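Local coordinates for endo-pectate lyase (Erwinia chrysanthemi, PDB 3B4N), which cleaves polygalacturonate, and probably also highly methylated pectins, by an eliminative reaction that uses calcium as cofactor, at residues Val65-Ala68 against Glu69-Thr72; Val90-Glu93 against Asn94-Val98; Arg252-Gly255 against Asp256-Asn259. All coordinates share one frame; numbering follows the deposited sequence.

Three short sequence-local contacts of PelI illustrate how a chain secures its turns: by a side-chain oxygen accepting hydrogen bonds from two backbone amides in contact 1, by a hairpin with a serine brace in contact 2, and by a disulfide in contact 3. Contacts 1 and 2 both reach the antiparallel sheet of strands 61-66, 44-52, 85-92 and 97-104; their centres lie about 13 Å apart, their nearest atoms about 6 Å. Contact 3 belongs to the parallel beta-helix, across the centre of the chain, about 34 Å and 44 Å centre to centre from contacts 1 and 2. It alone approaches a metal site, the Cys257 side chain lying about 10 Å from a bound zinc ion.

Contact 1 (Val65-Ala68 against Glu69-Thr72)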
ATOM      1  N   VAL A  65     -10.126  15.761  11.724  1.00  9.54           N
ATOM      2  CA  VAL A  65      -8.845  16.185  12.283  1.00  9.84           C
ATOM      3  C   VAL A  65      -8.135  14.850  12.502  1.00  9.96           C
ATOM      4  O   VAL A  65      -8.633  13.993  13.244  1.00 11.89           O
ATOM      5  CB  VAL A  65      -8.984  16.907  13.635  1.00 10.45           C
ATOM      6  CG1 VAL A  65      -7.597  17.117  14.247  1.00 11.88           C
ATOM      7  CG2 VAL A  65      -9.668  18.263  13.437  1.00 11.78           C
ATOM      8  N   LEU A  66      -6.980  14.684  11.859  1.00 10.05           N
ATOM      9  CA  LEU A  66      -6.219  13.439  11.928  1.00 10.09           C
ATOM     10  C   LEU A  66      -4.874  13.615  12.597  1.00 10.14           C
ATOM     11  O   LEU A  66      -4.392  14.735  12.750  1.00 10.49           O
ATOM     12  CB  LEU A  66      -5.991  12.902  10.512  1.00  9.64           C
ATOM     13  CG  LEU A  66      -7.244  12.832   9.629  1.00  9.98           C
ATOM     14  CD1 LEU A  66      -6.853  12.449   8.217  1.00 10.91           C
ATOM     15  CD2 LEU A  66      -8.244  11.840  10.219  1.00 12.88           C
ATOM     16  N   ASP A  67      -4.266  12.495  12.991  1.00 10.04           N
ATOM     17  CA  ASP A  67      -2.953  12.541  13.614  1.00 11.74           C
ATOM     18  C   ASP A  67      -1.910  12.905  12.558  1.00 11.69           C
ATOM     19  O   ASP A  67      -2.245  13.068  11.386  1.00 11.15           O
ATOM     20  CB  ASP A  67      -2.615  11.205  14.308  1.00 12.23           C
ATOM     21  CG  ASP A  67      -2.511  10.033  13.348  1.00 16.29           C
ATOM     22  OD1 ASP A  67      -2.038  10.199  12.209  1.00 14.25           O
ATOM     23  OD2 ASP A  67      -2.879   8.915  13.756  1.00 20.37           O
ATOM     24  N   ALA A  68      -0.648  13.020  12.961  1.00 10.82           N
ATOM     25  CA  ALA A  68       0.419  13.426  12.057  1.00 10.45           C
ATOM     26  C   ALA A  68       1.041  12.331  11.212  1.00 10.58           C
ATOM     27  O   ALA A  68       1.810  12.625  10.292  1.00 12.19           O
ATOM     28  CB  ALA A  68       1.525  14.110  12.867  1.00 12.20           C
ATOM     29  N   GLU A  69       0.705  11.084  11.513  1.00 11.18           N
ATOM     30  CA  GLU A  69       1.314   9.949  10.827  1.00 10.93           C
ATOM     31  C   GLU A  69       0.571   9.373   9.631  1.00  9.92           C
ATOM     32  O   GLU A  69       1.190   8.895   8.678  1.00 11.30           O
ATOM     33  CB  GLU A  69       1.581   8.842  11.852  1.00 12.25           C
ATOM     34  CG  GLU A  69       2.509   9.275  13.008  1.00 16.62           C
ATOM     35  CD  GLU A  69       1.814  10.104  14.095  1.00 18.69           C
ATOM     36  OE1 GLU A  69       2.493  10.929  14.737  1.00 20.51           O
ATOM     37  OE2 GLU A  69       0.602   9.926  14.328  1.00 20.28           O
ATOM     38  N   THR A  70      -0.751   9.406   9.671  1.00  9.57           N
ATOM     39  CA  THR A  70      -1.507   8.850   8.569  1.00  8.96           C
ATOM     40  C   THR A  70      -1.312   9.634   7.273  1.00  8.61           C
ATOM     41  O   THR A  70      -0.988  10.822   7.284  1.00  8.77           O
ATOM     42  CB  THR A  70      -3.016   8.787   8.914  1.00  8.10           C
ATOM     43  OG1 THR A  70      -3.687   8.026   7.906  1.00  9.36           O
ATOM     44  CG2 THR A  70      -3.639  10.193   8.973  1.00 10.36           C
ATOM     45  N   ARG A  71      -1.492   8.951   6.146  1.00  8.25           N
ATOM     46  CA  ARG A  71      -1.388   9.603   4.848  1.00  9.26           C
ATOM     47  C   ARG A  71      -2.602   9.238   4.007  1.00  8.80           C
ATOM     48  O   ARG A  71      -2.625   9.457   2.795  1.00  8.55           O
ATOM     49  CB  ARG A  71      -0.091   9.193   4.140  1.00  7.74           C
ATOM     50  CG  ARG A  71       1.169   9.745   4.821  1.00  7.93           C
ATOM     51  CD  ARG A  71       1.248  11.266   4.740  1.00  8.07           C
ATOM     52  NE  ARG A  71       2.510  11.771   5.291  1.00  9.57           N
ATOM     53  CZ  ARG A  71       2.712  12.101   6.567  1.00  8.97           C
ATOM     54  NH1 ARG A  71       1.741  11.994   7.467  1.00 11.22           N
ATOM     55  NH2 ARG A  71       3.902  12.537   6.949  1.00 11.88           N
ATOM     56  N   THR A  72      -3.616   8.676   4.666  1.00  7.60           N
ATOM     57  CA  THR A  72      -4.849   8.297   3.980  1.00  8.57           C
ATOM     58  C   THR A  72      -6.063   8.641   4.841  1.00  9.55           C
ATOM     59  O   THR A  72      -5.959   8.832   6.056  1.00 10.29           O
ATOM     60  CB  THR A  72      -4.910   6.778   3.670  1.00  8.08           C
ATOM     61  OG1 THR A  72      -4.944   6.048   4.902  1.00 10.45           O
ATOM     62  CG2 THR A  72      -3.707   6.333   2.818  1.00  9.69           C
TER
HETATM   63  O   HOH W   1      -0.350   7.475  14.759  1.00 28.87           O
HETATM   64  O   HOH W   2       4.467  13.059   9.724  1.00 16.41           O
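A chi1 of 64° places the Asp67 carboxylate between its own backbone N and carbonyl carbon, where OD1 can face the amides of Glu69 and Thr70, while a bend at chi2 (-66°) turns the Arg71 chain back toward the Ala68 carbonyl. Two N-H groups grip Asp67 OD1. Thr70 N lies 3.0 Å from Asp67 OD1 and meets it nearly head-on along the C-O bond, with an N-H...O angle of 166°. Glu69 N, also 3.0 Å from Asp67 OD1, makes a more bent bond and arrives from above the carboxylate plane. The link to the residue two positions ahead defines an Asx turn, here carrying the chain out of strand 61-66, an outermost strand of a four-stranded antiparallel sheet, toward strand 72-75. On the turn's other flank, Arg71 NH1 lies 2.9 Å from Ala68 O and also donates to Thr70 O. Ala68 O and a water that joins it to Arg71 NH2 sit at the NH1/NH2 edge, while Thr70 O takes the other side of NH1, so bonds near the guanidinium plane fix the group's rotation. The two carboxylates are like charges, steeply inclined to each other, with Glu69 OE2 within 3.4 Å of Asp67 OD1. A water donating to Glu69 OE2 at 2.7 Å and to Asp67 OD2 probably eases the repulsion. On the strand side, Thr70 CG2 rests 3.9 Å from Leu66 CB, and Thr70 OG1 donates to Thr72 O at 3.0 Å. The Thr72 hydroxyl is hydrogen-bonded to Asn240 O, in the beta-helix part of the chain.

Contact 2 (Val90-Glu93 against Asn94-Val98)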
ATOM      1  N   VAL A  90      -1.984  20.077   5.926  1.00 11.24           N
ATOM      2  CA  VAL A  90      -0.975  19.497   6.806  1.00 11.09           C
ATOM      3  C   VAL A  90      -0.510  20.661   7.687  1.00 11.19           C
ATOM      4  O   VAL A  90       0.016  21.663   7.197  1.00 11.86           O
ATOM      5  CB  VAL A  90       0.182  18.898   5.980  1.00 10.30           C
ATOM      6  CG1 VAL A  90       1.298  18.431   6.897  1.00 12.00           C
ATOM      7  CG2 VAL A  90      -0.340  17.735   5.153  1.00 11.33           C
ATOM      8  N   VAL A  91      -0.743  20.533   8.991  1.00 10.12           N
ATOM      9  CA  VAL A  91      -0.406  21.584   9.946  1.00 11.17           C
ATOM     10  C   VAL A  91       0.862  21.249  10.706  1.00 10.40           C
ATOM     11  O   VAL A  91       0.958  20.202  11.337  1.00 10.16           O
ATOM     12  CB  VAL A  91      -1.561  21.787  10.950  1.00 11.18           C
ATOM     13  CG1 VAL A  91      -1.237  22.939  11.891  1.00 11.13           C
ATOM     14  CG2 VAL A  91      -2.865  22.047  10.203  1.00 13.45           C
ATOM     15  N   SER A  92       1.837  22.149  10.644  1.00 12.20           N
ATOM     16  CA  SER A  92       3.099  21.927  11.330  1.00 12.71           C
ATOM     17  C   SER A  92       2.997  22.320  12.796  1.00 14.98           C
ATOM     18  O   SER A  92       2.021  22.938  13.222  1.00 14.94           O
ATOM     19  CB  SER A  92       4.211  22.754  10.679  1.00 13.69           C
ATOM     20  OG  SER A  92       4.095  24.120  11.062  1.00 14.74           O
ATOM     21  N   GLU A  93       4.017  21.961  13.562  1.00 15.34           N
ATOM     22  CA  GLU A  93       4.056  22.305  14.974  1.00 16.55           C
ATOM     23  C   GLU A  93       4.068  23.823  15.130  1.00 18.09           C
ATOM     24  O   GLU A  93       3.645  24.348  16.168  1.00 17.81           O
ATOM     25  CB  GLU A  93       5.299  21.702  15.612  1.00 16.95           C
ATOM     26  CG  GLU A  93       5.256  20.194  15.693  1.00 17.89           C
ATOM     27  CD  GLU A  93       6.518  19.615  16.277  1.00 17.57           C
ATOM     28  OE1 GLU A  93       6.582  18.382  16.435  1.00 17.66           O
ATOM     29  OE2 GLU A  93       7.442  20.400  16.579  1.00 19.29           O
ATOM     30  N   ASN A  94       4.524  24.521  14.091  1.00 18.57           N
ATOM     31  CA  ASN A  94       4.589  25.981  14.112  1.00 19.68           C
ATOM     32  C   ASN A  94       3.549  26.727  13.272  1.00 20.41           C
ATOM     33  O   ASN A  94       3.867  27.720  12.607  1.00 21.51           O
ATOM     34  CB  ASN A  94       5.988  26.449  13.712  1.00 19.11           C
ATOM     35  CG  ASN A  94       7.031  26.092  14.747  1.00 21.71           C
ATOM     36  OD1 ASN A  94       7.659  25.036  14.678  1.00 22.83           O
ATOM     37  ND2 ASN A  94       7.209  26.967  15.730  1.00 23.05           N
ATOM     38  N   GLN A  95       2.314  26.238  13.308  1.00 21.16           N
ATOM     39  CA  GLN A  95       1.183  26.861  12.619  1.00 20.46           C
ATOM     40  C   GLN A  95       1.231  26.978  11.103  1.00 21.14           C
ATOM     41  O   GLN A  95       0.397  27.665  10.511  1.00 21.14           O
ATOM     42  CB  GLN A  95       0.924  28.260  13.198  1.00 20.79           C
ATOM     43  CG  GLN A  95       0.832  28.337  14.722  1.00 20.51           C
ATOM     44  CD  GLN A  95       2.190  28.451  15.387  1.00 21.58           C
ATOM     45  OE1 GLN A  95       2.558  27.621  16.223  1.00 21.50           O
ATOM     46  NE2 GLN A  95       2.946  29.484  15.023  1.00 20.17           N
ATOM     47  N   ALA A  96       2.195  26.332  10.461  1.00 20.06           N
ATOM     48  CA  ALA A  96       2.253  26.411   9.010  1.00 20.23           C
ATOM     49  C   ALA A  96       1.099  25.594   8.446  1.00 19.70           C
ATOM     50  O   ALA A  96       0.829  24.484   8.916  1.00 20.67           O
ATOM     51  CB  ALA A  96       3.575  25.869   8.496  1.00 21.86           C
ATOM     52  N   GLN A  97       0.406  26.154   7.461  1.00 20.21           N
ATOM     53  CA  GLN A  97      -0.708  25.474   6.806  1.00 20.18           C
ATOM     54  C   GLN A  97      -0.198  25.071   5.435  1.00 19.34           C
ATOM     55  O   GLN A  97      -0.015  25.917   4.554  1.00 20.43           O
ATOM     56  CB  GLN A  97      -1.900  26.416   6.623  1.00 22.27           C
ATOM     57  CG  GLN A  97      -2.315  27.183   7.862  1.00 25.86           C
ATOM     58  CD  GLN A  97      -2.926  26.299   8.925  1.00 26.73           C
ATOM     59  OE1 GLN A  97      -2.364  26.133  10.007  1.00 29.66           O
ATOM     60  NE2 GLN A  97      -4.089  25.727   8.625  1.00 26.36           N
ATOM     61  N   VAL A  98       0.050  23.782   5.257  1.00 15.51           N
ATOM     62  CA  VAL A  98       0.544  23.281   3.985  1.00 15.94           C
ATOM     63  C   VAL A  98      -0.656  22.611   3.327  1.00 15.35           C
ATOM     64  O   VAL A  98      -0.933  21.432   3.544  1.00 16.28           O
ATOM     65  CB  VAL A  98       1.689  22.276   4.215  1.00 15.40           C
ATOM     66  CG1 VAL A  98       2.387  21.968   2.906  1.00 16.84           C
ATOM     67  CG2 VAL A  98       2.687  22.858   5.221  1.00 17.45           C
TER
HETATM   68  O   HOH W   3       0.135  24.496  14.609  1.00 23.86           O
HETATM   69  O   HOH W   4       8.742  23.042  15.900  1.00 26.71           O
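Val90 and Val98 form the compact end of the hairpin of strands 85-92 and 97-104, the latter outermost in a four-stranded sheet. They are an antiparallel hydrogen-bonded pair, Val90 N lying 2.9 Å from Val98 O and Val98 N 2.9 Å from Val90 O. Their side chains share one face of the sheet, CB to CB at 4.1 Å. On the other face Val91 and Gln97 lie side by side, the bent Gln97 chain bringing OE1 to 3.9 Å from Val91 CG1. A further bond, Ser92 N to Ala96 O at 3.1 Å, closes the ladder. Buried Ser92, with OG between backbone N and carbonyl carbon (chi1 76°), accepts from Ala96 N at 3.0 Å and weakly from Asn94 N.

On the looser solvent side, Ser92 to Gln95 make a type I turn, with Gln95 in the left-handed backbone region: a 3:5 hairpin with a G1 bulge. The turn bond, Gln95 N to Ser92 O, is long and weak, and a water bridges the same atoms, weakly at Gln95 N. A second water bridges the exposed Glu93 OE2 and Asn94 OD1. Ser92 OG thus gives the Asn94 and Ala96 amides an acceptor within the hairpin, where the turn bond is weak.

Contact 3 (Arg252-Gly255 against Asp256-Asn259); sequences RSCG and DCSN
A disulfide-closed turn ends strand 246-253, one of the parallel strands of the right-handed beta-helix, and joins it to the loop that leads toward strand 264-268. Its clasp is the covalent bond between Cys254 SG and Cys257 SG, 2.0 Å long. With a chi3 of 94° the two CB-S bonds stand nearly perpendicular when viewed down the bond between the sulfurs, the relaxed geometry of a disulfide, and Cys254 CB lies 3.9 Å from Cys257 CB. The two cysteines reach the bridge differently: Cys254 points SG opposite its own backbone N (chi1 -163°), whereas Cys257 swings its sulfur to chi1 -89°. Between them Gly255 and Asp256 bring the chain round, and the CA atoms of Cys254 and Cys257 end 5.8 Å apart. Since no hydrogen bond joins 252-255 to 256-259, the sulfur bridge is the direct bond that closes the turn.

The strand side of the turn has several outside partners. Having no side chain, Gly255 lets the Arg252 guanidinium, NH1 in particular, lie close: Gly255 N sits 4.0 Å above one face of the group, toward its rim. Arg252 NH2 is hydrogen-bonded to Asn284 OD1, and the guanidinium also makes a cation-pi contact with Phe312. Asn284 ND2 in turn donates to Cys254 O, so one asparagine serves both the arginine and the start of the turn. The side chain of Cys254 is about 10 Å from that of Asp195, a zinc ligand. Two intervening residues between bridged cysteines make this a CXXC disulfide loop, set here on the connection between successive strands of a pectate lyase beta-helix.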
ATOM      1  N   ARG A 252       4.170 -11.431   1.300  1.00  9.61           N
ATOM      2  CA  ARG A 252       4.633 -12.805   1.276  1.00 10.57           C
ATOM      3  C   ARG A 252       6.122 -12.875   0.985  1.00 11.63           C
ATOM      4  O   ARG A 252       6.611 -12.306   0.002  1.00 13.17           O
ATOM      5  CB  ARG A 252       3.887 -13.614   0.212  1.00 11.55           C
ATOM      6  CG  ARG A 252       4.257 -15.103   0.170  1.00 12.22           C
ATOM      7  CD  ARG A 252       3.981 -15.805   1.507  1.00 12.41           C
ATOM      8  NE  ARG A 252       3.910 -17.264   1.367  1.00 14.36           N
ATOM      9  CZ  ARG A 252       4.851 -18.120   1.760  1.00 13.59           C
ATOM     10  NH1 ARG A 252       4.677 -19.429   1.584  1.00 14.85           N
ATOM     11  NH2 ARG A 252       5.961 -17.680   2.335  1.00 11.84           N
ATOM     12  N   SER A 253       6.848 -13.543   1.869  1.00 11.45           N
ATOM     13  CA  SER A 253       8.264 -13.788   1.645  1.00 11.72           C
ATOM     14  C   SER A 253       8.178 -14.914   0.614  1.00 12.19           C
ATOM     15  O   SER A 253       7.506 -15.911   0.851  1.00 13.33           O
ATOM     16  CB  SER A 253       8.917 -14.314   2.914  1.00 12.89           C
ATOM     17  OG  SER A 253      10.222 -14.788   2.635  1.00 11.23           O
ATOM     18  N   CYS A 254       8.834 -14.765  -0.530  1.00 11.26           N
ATOM     19  CA  CYS A 254       8.739 -15.787  -1.565  1.00 12.99           C
ATOM     20  C   CYS A 254       8.841 -17.212  -1.026  1.00 11.28           C
ATOM     21  O   CYS A 254       9.837 -17.585  -0.415  1.00 11.02           O
ATOM     22  CB  CYS A 254       9.810 -15.563  -2.615  1.00 13.90           C
ATOM     23  SG  CYS A 254       9.438 -16.476  -4.140  1.00 18.58           S
ATOM     24  N   GLY A 255       7.815 -18.014  -1.292  1.00 13.32           N
ATOM     25  CA  GLY A 255       7.803 -19.378  -0.789  1.00 12.35           C
ATOM     26  C   GLY A 255       8.619 -20.421  -1.536  1.00 14.75           C
ATOM     27  O   GLY A 255       9.185 -21.318  -0.910  1.00 15.07           O
ATOM     28  N   ASP A 256       8.706 -20.291  -2.859  1.00 16.46           N
ATOM     29  CA  ASP A 256       9.412 -21.271  -3.687  1.00 19.44           C
ATOM     30  C   ASP A 256      10.264 -20.675  -4.807  1.00 20.09           C
ATOM     31  O   ASP A 256      10.388 -21.271  -5.874  1.00 20.84           O
ATOM     32  CB  ASP A 256       8.386 -22.213  -4.312  1.00 22.95           C
ATOM     33  CG  ASP A 256       7.357 -21.470  -5.149  1.00 24.65           C
ATOM     34  OD1 ASP A 256       7.598 -20.284  -5.466  1.00 26.35           O
ATOM     35  OD2 ASP A 256       6.312 -22.063  -5.493  1.00 28.73           O
ATOM     36  N   CYS A 257      10.840 -19.504  -4.568  1.00 21.43           N
ATOM     37  CA  CYS A 257      11.675 -18.834  -5.564  1.00 21.53           C
ATOM     38  C   CYS A 257      12.896 -19.649  -5.997  1.00 21.25           C
ATOM     39  O   CYS A 257      13.360 -20.529  -5.272  1.00 19.71           O
ATOM     40  CB  CYS A 257      12.165 -17.486  -5.002  1.00 22.38           C
ATOM     41  SG  CYS A 257      11.047 -16.080  -5.309  1.00 26.08           S
ATOM     42  N   SER A 258      13.399 -19.369  -7.196  1.00 20.57           N
ATOM     43  CA  SER A 258      14.621 -20.020  -7.638  1.00 22.28           C
ATOM     44  C   SER A 258      15.622 -19.310  -6.732  1.00 22.07           C
ATOM     45  O   SER A 258      15.465 -18.115  -6.458  1.00 22.85           O
ATOM     46  CB  SER A 258      14.934 -19.690  -9.101  1.00 21.55           C
ATOM     47  OG  SER A 258      13.996 -20.281  -9.985  1.00 22.96           O
ATOM     48  N   ASN A 259      16.627 -20.031  -6.254  1.00 23.11           N
ATOM     49  CA  ASN A 259      17.626 -19.444  -5.369  1.00 22.88           C
ATOM     50  C   ASN A 259      16.971 -18.814  -4.139  1.00 21.61           C
ATOM     51  O   ASN A 259      17.403 -17.764  -3.658  1.00 20.99           O
ATOM     52  CB  ASN A 259      18.442 -18.390  -6.125  1.00 26.21           C
ATOM     53  CG  ASN A 259      19.581 -17.834  -5.295  1.00 28.72           C
ATOM     54  OD1 ASN A 259      20.351 -18.588  -4.699  1.00 30.95           O
ATOM     55  ND2 ASN A 259      19.700 -16.510  -5.256  1.00 30.71           N
TER